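Local coordinates for protein amidohydrolase (Staphylococcus aureus, PDB 3NUR) that probably hydrolyses carbon-nitrogen bonds of linear amides as a metal-binding TIM-barrel enzyme whose natural substrate is not established, at residues D76-F81 against N127-F132; A142-F147 against Y175-K180; D167-Q172 against V228-I233; F286-S291 against K304-D309. All coordinates share one frame; numbering follows the deposited sequence.

Contact 1 (D76-F81 against N127-F132); sequences DERIQF and NRFVGF
The ring of Phe129 reaches out from its strand toward helix 75-84, where it is met obliquely by two consecutive side chains, Arg78 and Ile79. Arg78 makes the closer approach, its CD lying 3.6 Å from Phe129 CE1 and 3.8 Å from Phe129 CZ. Beyond CD the arginine bends (chi3 -62°), and its guanidinium, turned 74° from the ring plane, is carried off to where NH2 hydrogen-bonds to the backbone O of His30, a residue of the calcium site. This is a β/α-barrel layer: a helix of the outer shell rests on side chains from the inner parallel strands, here with a methylene and a methyl against an aromatic ring. Ile79 CD1 touches Phe129 CZ at 4.1 Å and also lies over one face of the Arg128 guanidinium, 4.0 Å from Arg128 NH1. Arg128 CB lies over a face of the Phe129 ring, while bends at chi2 and chi3 turn the guanidinium back, and NE and NH2 hydrogen-bond to the carbonyls of Gln88 and Val87.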
loop_
_atom_site.group_PDB
_atom_site.type_symbol
_atom_site.label_atom_id
_atom_site.label_comp_id
_atom_site.label_asym_id
_atom_site.label_seq_id
_atom_site.Cartn_x
_atom_site.Cartn_y
_atom_site.Cartn_z
ATOM N N ASP A 76 21.573 -7.425 5.836
ATOM C CA ASP A 76 22.184 -6.753 6.982
ATOM C C ASP A 76 21.825 -5.281 7.078
ATOM O O ASP A 76 21.577 -4.792 8.181
ATOM C CB ASP A 76 23.695 -6.991 6.991
ATOM C CG ASP A 76 24.004 -8.407 7.431
ATOM O OD1 ASP A 76 23.928 -8.680 8.649
ATOM O OD2 ASP A 76 24.227 -9.267 6.551
ATOM N N GLU A 77 21.762 -4.576 5.939
ATOM C CA GLU A 77 21.365 -3.161 5.927
ATOM C C GLU A 77 19.920 -3.023 6.413
ATOM O O GLU A 77 19.627 -2.130 7.203
ATOM C CB GLU A 77 21.489 -2.575 4.525
ATOM C CG GLU A 77 22.922 -2.212 4.177
ATOM C CD GLU A 77 23.132 -1.904 2.709
ATOM O OE1 GLU A 77 22.534 -0.922 2.209
ATOM O OE2 GLU A 77 23.919 -2.633 2.065
ATOM N N ARG A 78 19.057 -3.953 5.998
ATOM C CA ARG A 78 17.634 -3.988 6.387
ATOM C C ARG A 78 17.483 -4.229 7.909
ATOM O O ARG A 78 16.767 -3.491 8.599
ATOM C CB ARG A 78 16.910 -5.061 5.565
ATOM C CG ARG A 78 15.386 -5.029 5.692
ATOM C CD ARG A 78 14.715 -6.033 4.761
ATOM N NE ARG A 78 14.989 -5.738 3.345
ATOM C CZ ARG A 78 14.244 -4.959 2.558
ATOM N NH1 ARG A 78 13.169 -4.332 3.047
ATOM N NH2 ARG A 78 14.583 -4.773 1.287
ATOM N N ILE A 79 18.187 -5.245 8.433
ATOM C CA ILE A 79 18.133 -5.588 9.864
ATOM C C ILE A 79 18.688 -4.487 10.741
ATOM O O ILE A 79 18.148 -4.251 11.827
ATOM C CB ILE A 79 18.833 -6.956 10.141
ATOM C CG1 ILE A 79 17.985 -8.133 9.618
ATOM C CG2 ILE A 79 19.196 -7.140 11.634
ATOM C CD1 ILE A 79 16.520 -8.352 10.256
ATOM N N GLN A 80 19.780 -3.830 10.293
ATOM C CA GLN A 80 20.392 -2.715 11.029
ATOM C C GLN A 80 19.339 -1.616 11.209
ATOM O O GLN A 80 19.145 -1.135 12.336
ATOM C CB GLN A 80 21.603 -2.149 10.264
ATOM C CG GLN A 80 22.299 -1.021 11.027
ATOM C CD GLN A 80 23.499 -0.494 10.297
ATOM O OE1 GLN A 80 23.488 0.629 9.787
ATOM N NE2 GLN A 80 24.570 -1.289 10.240
ATOM N N PHE A 81 18.625 -1.266 10.106
ATOM C CA PHE A 81 17.605 -0.229 10.159
ATOM C C PHE A 81 16.486 -0.621 11.117
ATOM O O PHE A 81 16.126 0.170 11.980
ATOM C CB PHE A 81 17.043 0.096 8.753
ATOM C CG PHE A 81 15.854 1.045 8.794
ATOM C CD1 PHE A 81 16.043 2.423 8.862
ATOM C CD2 PHE A 81 14.550 0.554 8.799
ATOM C CE1 PHE A 81 14.945 3.294 8.933
ATOM C CE2 PHE A 81 13.456 1.423 8.868
ATOM C CZ PHE A 81 13.663 2.788 8.932
ATOM N N ASN A 127 10.438 -14.563 12.121
ATOM C CA ASN A 127 10.001 -13.698 13.213
ATOM C C ASN A 127 10.108 -12.214 12.860
ATOM O O ASN A 127 9.539 -11.390 13.572
ATOM C CB ASN A 127 10.798 -13.997 14.483
ATOM C CG ASN A 127 10.600 -15.409 14.982
ATOM O OD1 ASN A 127 11.524 -16.225 14.976
ATOM N ND2 ASN A 127 9.379 -15.747 15.377
ATOM N N ARG A 128 10.790 -11.872 11.757
ATOM C CA ARG A 128 11.010 -10.460 11.416
ATOM C C ARG A 128 10.287 -9.972 10.182
ATOM O O ARG A 128 10.287 -8.771 9.911
ATOM C CB ARG A 128 12.523 -10.171 11.265
ATOM C CG ARG A 128 13.414 -10.603 12.442
ATOM C CD ARG A 128 13.085 -9.929 13.791
ATOM N NE ARG A 128 13.097 -8.457 13.742
ATOM C CZ ARG A 128 14.185 -7.701 13.874
ATOM N NH1 ARG A 128 15.379 -8.265 14.060
ATOM N NH2 ARG A 128 14.088 -6.377 13.830
ATOM N N PHE A 129 9.731 -10.898 9.406
ATOM C CA PHE A 129 9.087 -10.545 8.145
ATOM C C PHE A 129 7.785 -11.258 7.904
ATOM O O PHE A 129 7.587 -12.399 8.330
ATOM C CB PHE A 129 10.043 -10.795 6.966
ATOM C CG PHE A 129 11.354 -10.056 7.064
ATOM C CD1 PHE A 129 11.420 -8.680 6.832
ATOM C CD2 PHE A 129 12.518 -10.720 7.431
ATOM C CE1 PHE A 129 12.628 -7.996 6.952
ATOM C CE2 PHE A 129 13.732 -10.037 7.534
ATOM C CZ PHE A 129 13.782 -8.680 7.282
ATOM N N VAL A 130 6.896 -10.562 7.212
ATOM C CA VAL A 130 5.604 -11.060 6.755
ATOM C C VAL A 130 5.553 -10.648 5.261
ATOM O O VAL A 130 6.062 -9.579 4.895
ATOM C CB VAL A 130 4.440 -10.474 7.599
ATOM C CG1 VAL A 130 3.094 -10.695 6.928
ATOM C CG2 VAL A 130 4.426 -11.091 9.001
ATOM N N GLY A 131 4.972 -11.491 4.413
ATOM C CA GLY A 131 4.935 -11.148 2.995
ATOM C C GLY A 131 3.605 -10.660 2.472
ATOM O O GLY A 131 2.543 -11.119 2.908
ATOM N N PHE A 132 3.677 -9.715 1.524
ATOM C CA PHE A 132 2.535 -9.229 0.766
ATOM C C PHE A 132 2.771 -9.701 -0.663
ATOM O O PHE A 132 3.913 -9.643 -1.163
ATOM C CB PHE A 132 2.388 -7.683 0.842
ATOM C CG PHE A 132 1.440 -7.147 1.912
ATOM C CD1 PHE A 132 0.790 -8.008 2.790
ATOM C CD2 PHE A 132 1.251 -5.778 2.075
ATOM C CE1 PHE A 132 -0.088 -7.513 3.775
ATOM C CE2 PHE A 132 0.390 -5.282 3.070
ATOM C CZ PHE A 132 -0.291 -6.155 3.894
#

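Contact 2 (A142-F147 against Y175-K180); sequences AAAREF and YDIIFK
Ile177 and Ile178 point their longer branches differently, and that difference sorts their partners on helix 140-152. In Ile177, CG1 swings opposite the backbone nitrogen (chi1 -167°), which lays it against Ala144 CB at 3.7 Å. In Ile178, CG1 stands instead beside the backbone nitrogen and the chain then runs out extended, taking CD1 to Ala143 CB at 4.2 Å. Phe147 turns its CG away from its own nitrogen (chi1 -157°), and the ring is thereby brought alongside the second helix, with Phe147 CE2 3.8 Å from the carbonyl O of Ile178. That oxygen sits at the ring edge, near its plane; Phe147 CD2 is a looser 4.5 Å from Ile178 CG2. Alanines at the interface are consistent with the close spacing: the axes of the two short segments come within 8.8 Å and run almost parallel, at 16°, with Ala144 and Ile178 nearest through their CA atoms. Such parallel neighbours are the outer helices of a β/α barrel, and Phe147 continues inward onto Ile189 of strand 189-192. No hydrogen bond or salt bridge crosses between the segments. Cohesion between them thus rests mainly on apolar packing, supplemented, probably weakly, by attraction between the slightly positive hydrogens on the Phe147 rim and the carbonyl oxygen of Ile178.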
loop_
_atom_site.group_PDB
_atom_site.type_symbol
_atom_site.label_atom_id
_atom_site.label_comp_id
_atom_site.label_asym_id
_atom_site.label_seq_id
_atom_site.Cartn_x
_atom_site.Cartn_y
_atom_site.Cartn_z
ATOM N N ALA A 142 -5.622 -14.842 -13.472
ATOM C CA ALA A 142 -4.328 -15.399 -13.087
ATOM C C ALA A 142 -3.854 -14.725 -11.789
ATOM O O ALA A 142 -3.281 -15.396 -10.933
ATOM C CB ALA A 142 -3.308 -15.200 -14.189
ATOM N N ALA A 143 -4.134 -13.415 -11.632
ATOM C CA ALA A 143 -3.769 -12.661 -10.422
ATOM C C ALA A 143 -4.516 -13.199 -9.204
ATOM O O ALA A 143 -3.919 -13.346 -8.138
ATOM C CB ALA A 143 -4.069 -11.177 -10.603
ATOM N N ALA A 144 -5.812 -13.520 -9.357
ATOM C CA ALA A 144 -6.608 -14.076 -8.257
ATOM C C ALA A 144 -6.088 -15.464 -7.834
ATOM O O ALA A 144 -6.056 -15.761 -6.647
ATOM C CB ALA A 144 -8.086 -14.147 -8.645
ATOM N N ARG A 145 -5.643 -16.296 -8.794
ATOM C CA ARG A 145 -5.079 -17.623 -8.484
ATOM C C ARG A 145 -3.712 -17.482 -7.794
ATOM O O ARG A 145 -3.425 -18.210 -6.839
ATOM C CB ARG A 145 -4.945 -18.481 -9.767
ATOM C CG ARG A 145 -6.294 -18.902 -10.367
ATOM C CD ARG A 145 -6.174 -20.043 -11.386
ATOM N NE ARG A 145 -5.217 -19.744 -12.454
ATOM C CZ ARG A 145 -5.522 -19.124 -13.592
ATOM N NH1 ARG A 145 -6.771 -18.753 -13.839
ATOM N NH2 ARG A 145 -4.580 -18.871 -14.491
ATOM N N GLU A 146 -2.891 -16.514 -8.234
ATOM C CA GLU A 146 -1.591 -16.252 -7.592
ATOM C C GLU A 146 -1.782 -15.683 -6.183
ATOM O O GLU A 146 -0.994 -15.975 -5.291
ATOM C CB GLU A 146 -0.721 -15.315 -8.443
ATOM C CG GLU A 146 0.681 -15.057 -7.888
ATOM C CD GLU A 146 1.601 -16.256 -7.681
ATOM O OE1 GLU A 146 1.208 -17.393 -8.038
ATOM O OE2 GLU A 146 2.739 -16.049 -7.204
ATOM N N PHE A 147 -2.833 -14.892 -5.991
ATOM C CA PHE A 147 -3.189 -14.331 -4.686
ATOM C C PHE A 147 -3.480 -15.482 -3.709
ATOM O O PHE A 147 -2.944 -15.504 -2.597
ATOM C CB PHE A 147 -4.442 -13.430 -4.818
ATOM C CG PHE A 147 -4.667 -12.358 -3.768
ATOM C CD1 PHE A 147 -3.914 -12.332 -2.595
ATOM C CD2 PHE A 147 -5.620 -11.362 -3.964
ATOM C CE1 PHE A 147 -4.125 -11.337 -1.624
ATOM C CE2 PHE A 147 -5.821 -10.362 -3.006
ATOM C CZ PHE A 147 -5.077 -10.357 -1.834
ATOM N N TYR A 175 -11.787 -6.718 -13.004
ATOM C CA TYR A 175 -10.898 -6.782 -11.842
ATOM C C TYR A 175 -11.621 -7.150 -10.555
ATOM O O TYR A 175 -10.965 -7.409 -9.549
ATOM C CB TYR A 175 -10.073 -5.477 -11.699
ATOM C CG TYR A 175 -9.336 -5.134 -12.975
ATOM C CD1 TYR A 175 -8.269 -5.912 -13.417
ATOM C CD2 TYR A 175 -9.737 -4.061 -13.765
ATOM C CE1 TYR A 175 -7.638 -5.651 -14.633
ATOM C CE2 TYR A 175 -9.091 -3.768 -14.963
ATOM C CZ TYR A 175 -8.045 -4.568 -15.398
ATOM O OH TYR A 175 -7.431 -4.298 -16.599
ATOM N N ASP A 176 -12.963 -7.256 -10.595
ATOM C CA ASP A 176 -13.765 -7.602 -9.412
ATOM C C ASP A 176 -13.237 -8.860 -8.685
ATOM O O ASP A 176 -13.168 -8.864 -7.461
ATOM C CB ASP A 176 -15.243 -7.796 -9.801
ATOM C CG ASP A 176 -16.133 -7.982 -8.595
ATOM O OD1 ASP A 176 -16.552 -6.968 -8.009
ATOM O OD2 ASP A 176 -16.362 -9.128 -8.214
ATOM N N ILE A 177 -12.803 -9.882 -9.452
ATOM C CA ILE A 177 -12.266 -11.145 -8.938
ATOM C C ILE A 177 -11.107 -10.982 -7.934
ATOM O O ILE A 177 -10.979 -11.801 -7.015
ATOM C CB ILE A 177 -11.911 -12.114 -10.113
ATOM C CG1 ILE A 177 -11.645 -13.568 -9.637
ATOM C CG2 ILE A 177 -10.771 -11.589 -10.991
ATOM C CD1 ILE A 177 -12.824 -14.236 -8.914
ATOM N N ILE A 178 -10.288 -9.928 -8.099
ATOM C CA ILE A 178 -9.146 -9.670 -7.211
ATOM C C ILE A 178 -9.658 -9.303 -5.808
ATOM O O ILE A 178 -9.161 -9.844 -4.817
ATOM C CB ILE A 178 -8.180 -8.610 -7.825
ATOM C CG1 ILE A 178 -7.556 -9.143 -9.152
ATOM C CG2 ILE A 178 -7.085 -8.201 -6.805
ATOM C CD1 ILE A 178 -6.817 -8.061 -10.050
ATOM N N PHE A 179 -10.664 -8.403 -5.742
ATOM C CA PHE A 179 -11.268 -7.942 -4.487
ATOM C C PHE A 179 -12.066 -9.057 -3.822
ATOM O O PHE A 179 -12.000 -9.190 -2.609
ATOM C CB PHE A 179 -12.108 -6.674 -4.716
ATOM C CG PHE A 179 -11.254 -5.600 -5.356
ATOM C CD1 PHE A 179 -10.379 -4.832 -4.587
ATOM C CD2 PHE A 179 -11.276 -5.400 -6.730
ATOM C CE1 PHE A 179 -9.548 -3.875 -5.185
ATOM C CE2 PHE A 179 -10.441 -4.446 -7.328
ATOM C CZ PHE A 179 -9.575 -3.704 -6.558
ATOM N N LYS A 180 -12.813 -9.853 -4.622
ATOM C CA LYS A 180 -13.586 -11.000 -4.146
ATOM C C LYS A 180 -12.629 -11.994 -3.480
ATOM O O LYS A 180 -12.924 -12.494 -2.401
ATOM C CB LYS A 180 -14.294 -11.675 -5.331
ATOM C CG LYS A 180 -15.221 -12.821 -4.928
ATOM C CD LYS A 180 -15.967 -13.345 -6.157
ATOM C CE LYS A 180 -17.198 -14.117 -5.777
ATOM N NZ LYS A 180 -18.030 -14.429 -6.970
#

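Contact 3 (D167-Q172 against V228-I233)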
loop_
_atom_site.group_PDB
_atom_site.type_symbol
_atom_site.label_atom_id
_atom_site.label_comp_id
_atom_site.label_asym_id
_atom_site.label_seq_id
_atom_site.Cartn_x
_atom_site.Cartn_y
_atom_site.Cartn_z
ATOM N N ASP A 167 -5.376 -0.717 -18.879
ATOM C CA ASP A 167 -6.606 -0.123 -19.405
ATOM C C ASP A 167 -7.371 0.769 -18.412
ATOM O O ASP A 167 -8.520 1.132 -18.661
ATOM C CB ASP A 167 -7.499 -1.210 -20.029
ATOM C CG ASP A 167 -7.883 -2.334 -19.078
ATOM O OD1 ASP A 167 -7.684 -2.178 -17.850
ATOM O OD2 ASP A 167 -8.350 -3.379 -19.559
ATOM N N GLY A 168 -6.731 1.119 -17.304
ATOM C CA GLY A 168 -7.353 2.004 -16.328
ATOM C C GLY A 168 -7.410 1.504 -14.904
ATOM O O GLY A 168 -6.651 0.618 -14.499
ATOM N N PHE A 169 -8.314 2.110 -14.125
ATOM C CA PHE A 169 -8.473 1.801 -12.708
ATOM C C PHE A 169 -9.110 0.445 -12.480
ATOM O O PHE A 169 -9.787 -0.097 -13.362
ATOM C CB PHE A 169 -9.260 2.921 -12.006
ATOM C CG PHE A 169 -8.548 4.259 -11.961
ATOM C CD1 PHE A 169 -7.260 4.365 -11.441
ATOM C CD2 PHE A 169 -9.195 5.420 -12.360
ATOM C CE1 PHE A 169 -6.615 5.613 -11.352
ATOM C CE2 PHE A 169 -8.558 6.669 -12.261
ATOM C CZ PHE A 169 -7.275 6.754 -11.748
ATOM N N LEU A 170 -8.888 -0.090 -11.278
ATOM C CA LEU A 170 -9.363 -1.411 -10.874
ATOM C C LEU A 170 -10.854 -1.504 -10.465
ATOM O O LEU A 170 -11.292 -2.552 -9.976
ATOM C CB LEU A 170 -8.382 -2.079 -9.877
ATOM C CG LEU A 170 -6.875 -2.107 -10.289
ATOM C CD1 LEU A 170 -5.975 -2.526 -9.124
ATOM C CD2 LEU A 170 -6.611 -3.024 -11.491
ATOM N N ASP A 171 -11.647 -0.419 -10.688
ATOM C CA ASP A 171 -13.101 -0.461 -10.447
ATOM C C ASP A 171 -13.832 -1.168 -11.602
ATOM O O ASP A 171 -15.034 -1.460 -11.490
ATOM C CB ASP A 171 -13.698 0.940 -10.201
ATOM C CG ASP A 171 -13.517 1.948 -11.317
ATOM O OD1 ASP A 171 -12.513 1.836 -12.069
ATOM O OD2 ASP A 171 -14.322 2.900 -11.387
ATOM N N GLN A 172 -13.125 -1.413 -12.713
ATOM C CA GLN A 172 -13.700 -2.083 -13.894
ATOM C C GLN A 172 -14.135 -3.507 -13.539
ATOM O O GLN A 172 -13.492 -4.165 -12.716
ATOM C CB GLN A 172 -12.688 -2.109 -15.048
ATOM C CG GLN A 172 -12.401 -0.741 -15.631
ATOM C CD GLN A 172 -11.292 -0.834 -16.646
ATOM O OE1 GLN A 172 -11.481 -1.340 -17.754
ATOM N NE2 GLN A 172 -10.087 -0.407 -16.277
ATOM N N VAL A 228 -3.314 7.904 -6.888
ATOM C CA VAL A 228 -3.750 6.768 -6.065
ATOM C C VAL A 228 -4.986 7.078 -5.201
ATOM O O VAL A 228 -5.829 6.198 -5.024
ATOM C CB VAL A 228 -2.583 6.063 -5.339
ATOM C CG1 VAL A 228 -1.920 6.999 -4.362
ATOM C CG2 VAL A 228 -3.035 4.773 -4.658
ATOM N N GLY A 229 -5.128 8.332 -4.753
ATOM C CA GLY A 229 -6.305 8.757 -3.990
ATOM C C GLY A 229 -7.544 8.656 -4.866
ATOM O O GLY A 229 -8.587 8.152 -4.438
ATOM N N ILE A 230 -7.425 9.117 -6.127
ATOM C CA ILE A 230 -8.535 9.056 -7.091
ATOM C C ILE A 230 -8.897 7.587 -7.354
ATOM O O ILE A 230 -10.086 7.239 -7.366
ATOM C CB ILE A 230 -8.186 9.888 -8.364
ATOM C CG1 ILE A 230 -8.178 11.409 -8.021
ATOM C CG2 ILE A 230 -9.122 9.575 -9.554
ATOM C CD1 ILE A 230 -7.627 12.359 -9.132
ATOM N N HIS A 231 -7.889 6.723 -7.503
ATOM C CA HIS A 231 -8.054 5.291 -7.725
ATOM C C HIS A 231 -8.816 4.674 -6.538
ATOM O O HIS A 231 -9.803 3.984 -6.751
ATOM C CB HIS A 231 -6.678 4.616 -7.867
ATOM C CG HIS A 231 -6.727 3.223 -8.433
ATOM N ND1 HIS A 231 -5.573 2.567 -8.782
ATOM C CD2 HIS A 231 -7.788 2.424 -8.732
ATOM C CE1 HIS A 231 -5.953 1.391 -9.275
ATOM N NE2 HIS A 231 -7.273 1.249 -9.234
ATOM N N ALA A 232 -8.408 4.978 -5.292
ATOM C CA ALA A 232 -9.109 4.443 -4.129
ATOM C C ALA A 232 -10.584 4.907 -4.114
ATOM O O ALA A 232 -11.446 4.102 -3.804
ATOM C CB ALA A 232 -8.398 4.837 -2.836
ATOM N N ILE A 233 -10.869 6.181 -4.478
ATOM C CA ILE A 233 -12.246 6.699 -4.531
ATOM C C ILE A 233 -13.058 5.937 -5.580
ATOM O O ILE A 233 -14.194 5.594 -5.308
ATOM C CB ILE A 233 -12.283 8.240 -4.718
ATOM C CG1 ILE A 233 -11.661 8.932 -3.475
ATOM C CG2 ILE A 233 -13.737 8.722 -4.922
ATOM C CD1 ILE A 233 -11.107 10.368 -3.805
#
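His231 has the largest share of surface buried here, and it is engaged by Phe169 and Leu170 together. Its CG lies opposite its own backbone N (chi1 -165°), which brings the imidazole nearer the loop. There NE2 accepts the backbone N-H of Leu170 at 2.9 Å in a nearly straight bond (172°), although the donor stands out of the imidazole plane. The Phe169 and His231 side chains run antiparallel alongside each other, and Phe169 sets CD1 over one imidazole face, 3.3 Å from His231 CG, which is tight packing. The two rings meet obliquely, their planes at 39°; a CH-pi contact adds to the pair, with His231 CA over the face of the Phe169 ring. Leu170 closes in with CG, 3.5 Å from His231 NE2, bringing aliphatic carbon up to the nitrogen that takes the bond. Phe169 opens a type I turn, and Gln172 NE2 at its end donates to Phe169 O (2.9 Å), tying the loop to itself. The loop follows strand 159-162 and leads into helix 176-185, near whose start Tyr175 packs on Leu170; helix 223-237 offers His234 as a further ring beside Phe169, and His231 rests on Leu191 of strand 189-192.

Contact 4 (F286-S291 against K304-D309)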
loop_
_atom_site.group_PDB
_atom_site.type_symbol
_atom_site.label_atom_id
_atom_site.label_comp_id
_atom_site.label_asym_id
_atom_site.label_seq_id
_atom_site.Cartn_x
_atom_site.Cartn_y
_atom_site.Cartn_z
ATOM N N PHE A 286 -10.858 1.146 5.239
ATOM C CA PHE A 286 -9.495 1.541 4.886
ATOM C C PHE A 286 -8.643 1.696 6.116
ATOM O O PHE A 286 -9.154 2.025 7.186
ATOM C CB PHE A 286 -9.491 2.895 4.121
ATOM C CG PHE A 286 -9.767 2.767 2.642
ATOM C CD1 PHE A 286 -8.725 2.808 1.717
ATOM C CD2 PHE A 286 -11.070 2.595 2.172
ATOM C CE1 PHE A 286 -8.976 2.662 0.344
ATOM C CE2 PHE A 286 -11.324 2.462 0.795
ATOM C CZ PHE A 286 -10.277 2.513 -0.107
ATOM N N TYR A 287 -7.322 1.490 5.950
ATOM C CA TYR A 287 -6.312 1.771 6.970
ATOM C C TYR A 287 -5.380 2.784 6.309
ATOM O O TYR A 287 -5.189 2.751 5.094
ATOM C CB TYR A 287 -5.488 0.529 7.350
ATOM C CG TYR A 287 -6.251 -0.408 8.252
ATOM C CD1 TYR A 287 -6.131 -0.325 9.639
ATOM C CD2 TYR A 287 -7.098 -1.375 7.723
ATOM C CE1 TYR A 287 -6.821 -1.201 10.473
ATOM C CE2 TYR A 287 -7.786 -2.263 8.548
ATOM C CZ TYR A 287 -7.652 -2.164 9.924
ATOM O OH TYR A 287 -8.322 -3.047 10.734
ATOM N N ILE A 288 -4.813 3.671 7.094
ATOM C CA ILE A 288 -3.922 4.690 6.530
ATOM C C ILE A 288 -2.524 4.552 7.164
ATOM O O ILE A 288 -2.422 4.356 8.375
ATOM C CB ILE A 288 -4.541 6.099 6.761
ATOM C CG1 ILE A 288 -5.776 6.335 5.846
ATOM C CG2 ILE A 288 -3.489 7.220 6.604
ATOM C CD1 ILE A 288 -6.613 7.570 6.177
ATOM N N THR A 289 -1.462 4.760 6.363
ATOM C CA THR A 289 -0.093 4.745 6.882
ATOM C C THR A 289 0.636 6.055 6.527
ATOM O O THR A 289 0.207 6.750 5.602
ATOM C CB THR A 289 0.750 3.513 6.388
ATOM O OG1 THR A 289 1.517 3.838 5.208
ATOM C CG2 THR A 289 -0.037 2.213 6.237
ATOM N N PRO A 290 1.763 6.364 7.219
ATOM C CA PRO A 290 2.507 7.593 6.913
ATOM C C PRO A 290 3.495 7.431 5.759
ATOM O O PRO A 290 4.019 8.434 5.283
ATOM C CB PRO A 290 3.315 7.847 8.195
ATOM C CG PRO A 290 2.966 6.756 9.155
ATOM C CD PRO A 290 2.341 5.666 8.389
ATOM N N SER A 291 3.842 6.173 5.372
ATOM C CA SER A 291 4.907 5.894 4.378
ATOM C C SER A 291 6.207 6.670 4.681
ATOM O O SER A 291 6.780 7.292 3.781
ATOM C CB SER A 291 4.435 6.219 2.962
ATOM O OG SER A 291 3.165 5.669 2.687
ATOM N N LYS A 304 -8.257 12.727 13.422
ATOM C CA LYS A 304 -9.603 13.307 13.575
ATOM C C LYS A 304 -10.603 12.740 12.564
ATOM O O LYS A 304 -11.782 12.613 12.875
ATOM C CB LYS A 304 -9.550 14.848 13.399
ATOM C CG LYS A 304 -8.799 15.584 14.487
ATOM C CD LYS A 304 -8.281 16.939 13.971
ATOM C CE LYS A 304 -7.370 17.605 14.976
ATOM N NZ LYS A 304 -6.566 18.695 14.363
ATOM N N GLU A 305 -10.128 12.417 11.350
ATOM C CA GLU A 305 -10.962 11.940 10.246
ATOM C C GLU A 305 -11.321 10.464 10.301
ATOM O O GLU A 305 -12.494 10.131 10.127
ATOM C CB GLU A 305 -10.311 12.267 8.886
ATOM C CG GLU A 305 -10.277 13.754 8.562
ATOM C CD GLU A 305 -11.627 14.442 8.507
ATOM O OE1 GLU A 305 -12.638 13.766 8.204
ATOM O OE2 GLU A 305 -11.670 15.666 8.765
ATOM N N VAL A 306 -10.326 9.581 10.513
ATOM C CA VAL A 306 -10.569 8.127 10.542
ATOM C C VAL A 306 -10.435 7.496 11.917
ATOM O O VAL A 306 -10.915 6.383 12.123
ATOM C CB VAL A 306 -9.772 7.330 9.465
ATOM C CG1 VAL A 306 -10.101 7.822 8.060
ATOM C CG2 VAL A 306 -8.267 7.367 9.720
ATOM N N GLY A 307 -9.706 8.152 12.809
ATOM C CA GLY A 307 -9.505 7.630 14.153
ATOM C C GLY A 307 -8.275 6.763 14.283
ATOM O O GLY A 307 -7.743 6.246 13.288
ATOM N N ILE A 308 -7.824 6.606 15.528
ATOM C CA ILE A 308 -6.633 5.834 15.867
ATOM C C ILE A 308 -6.684 4.364 15.445
ATOM O O ILE A 308 -5.647 3.820 15.104
ATOM C CB ILE A 308 -6.310 5.987 17.387
ATOM C CG1 ILE A 308 -4.833 5.778 17.666
ATOM C CG2 ILE A 308 -7.200 5.125 18.285
ATOM C CD1 ILE A 308 -4.049 7.141 17.514
ATOM N N ASP A 309 -7.880 3.737 15.447
ATOM C CA ASP A 309 -8.009 2.314 15.131
ATOM C C ASP A 309 -7.674 1.991 13.677
ATOM O O ASP A 309 -7.545 0.820 13.336
ATOM C CB ASP A 309 -9.435 1.819 15.449
ATOM C CG ASP A 309 -9.795 1.781 16.928
ATOM O OD1 ASP A 309 -8.954 1.323 17.734
ATOM O OD2 ASP A 309 -10.951 2.119 17.265
#
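Two groups grip Ser291 OG, Glu28 OE2 and the backbone N of His253, just past the point in 286-291 where Tyr287 meets Asp309 and Ile288 meets Val306. Glu28 is a calcium ligand, so Ser291 is a second-shell residue that probably steadies it. The contact proper is less polar. Ile288 CD1 fits against the fork of Val306, 3.9 Å from Val306 CG2 and 4.0 Å from Val306 CG1. Both methyls are presented because CG1 stands opposite the valine's own carbonyl carbon (chi1 -58°), with CG2 in the crowded position between nitrogen and carbonyl carbon. Alongside, the Tyr287 ring is approached obliquely by a main-chain oxygen, with Tyr287 CE1 3.6 Å from Asp309 O; the same ring makes a cation-pi contact with Arg310. The carboxylate of Asp309 leads elsewhere, to a salt bridge with Lys341 on helix 336-351. Between the two touching points the chain leaves helix 296-306 at Gly307, whose phi is positive, and swings back toward the sheet. Ile288 then exchanges backbone hydrogen bonds with Arg310 and Leu312. A strand, an outer helix packed back on it, and a return beside the strand make up the repeating β/α connection of a TIM barrel, with the metal site beyond the strand's C-terminal end.

Overall arrangement
From the N terminus, contact 1 comes first, folding strand 129-131 back onto helix 75-84 across a loop that includes strand 87-94 and helix 104-124. Strand 129-131 then leads into helix 140-152, where contact 2 opens. Before contact 2 closes on helix 176-185, the 167-172 loop has opened contact 3, which closes only at helix 223-237; the two therefore cross, and they touch where Tyr175 OH approaches Asp167 OD1. Contact 4 is the shortest closure, from strand 286-288 to the end of helix 296-306, and meets contact 3 through Phe286 on Ala232. Contacts 1 and 3 lie on opposite sides of the chain's centre, while contact 2 joins neighbouring outer helices.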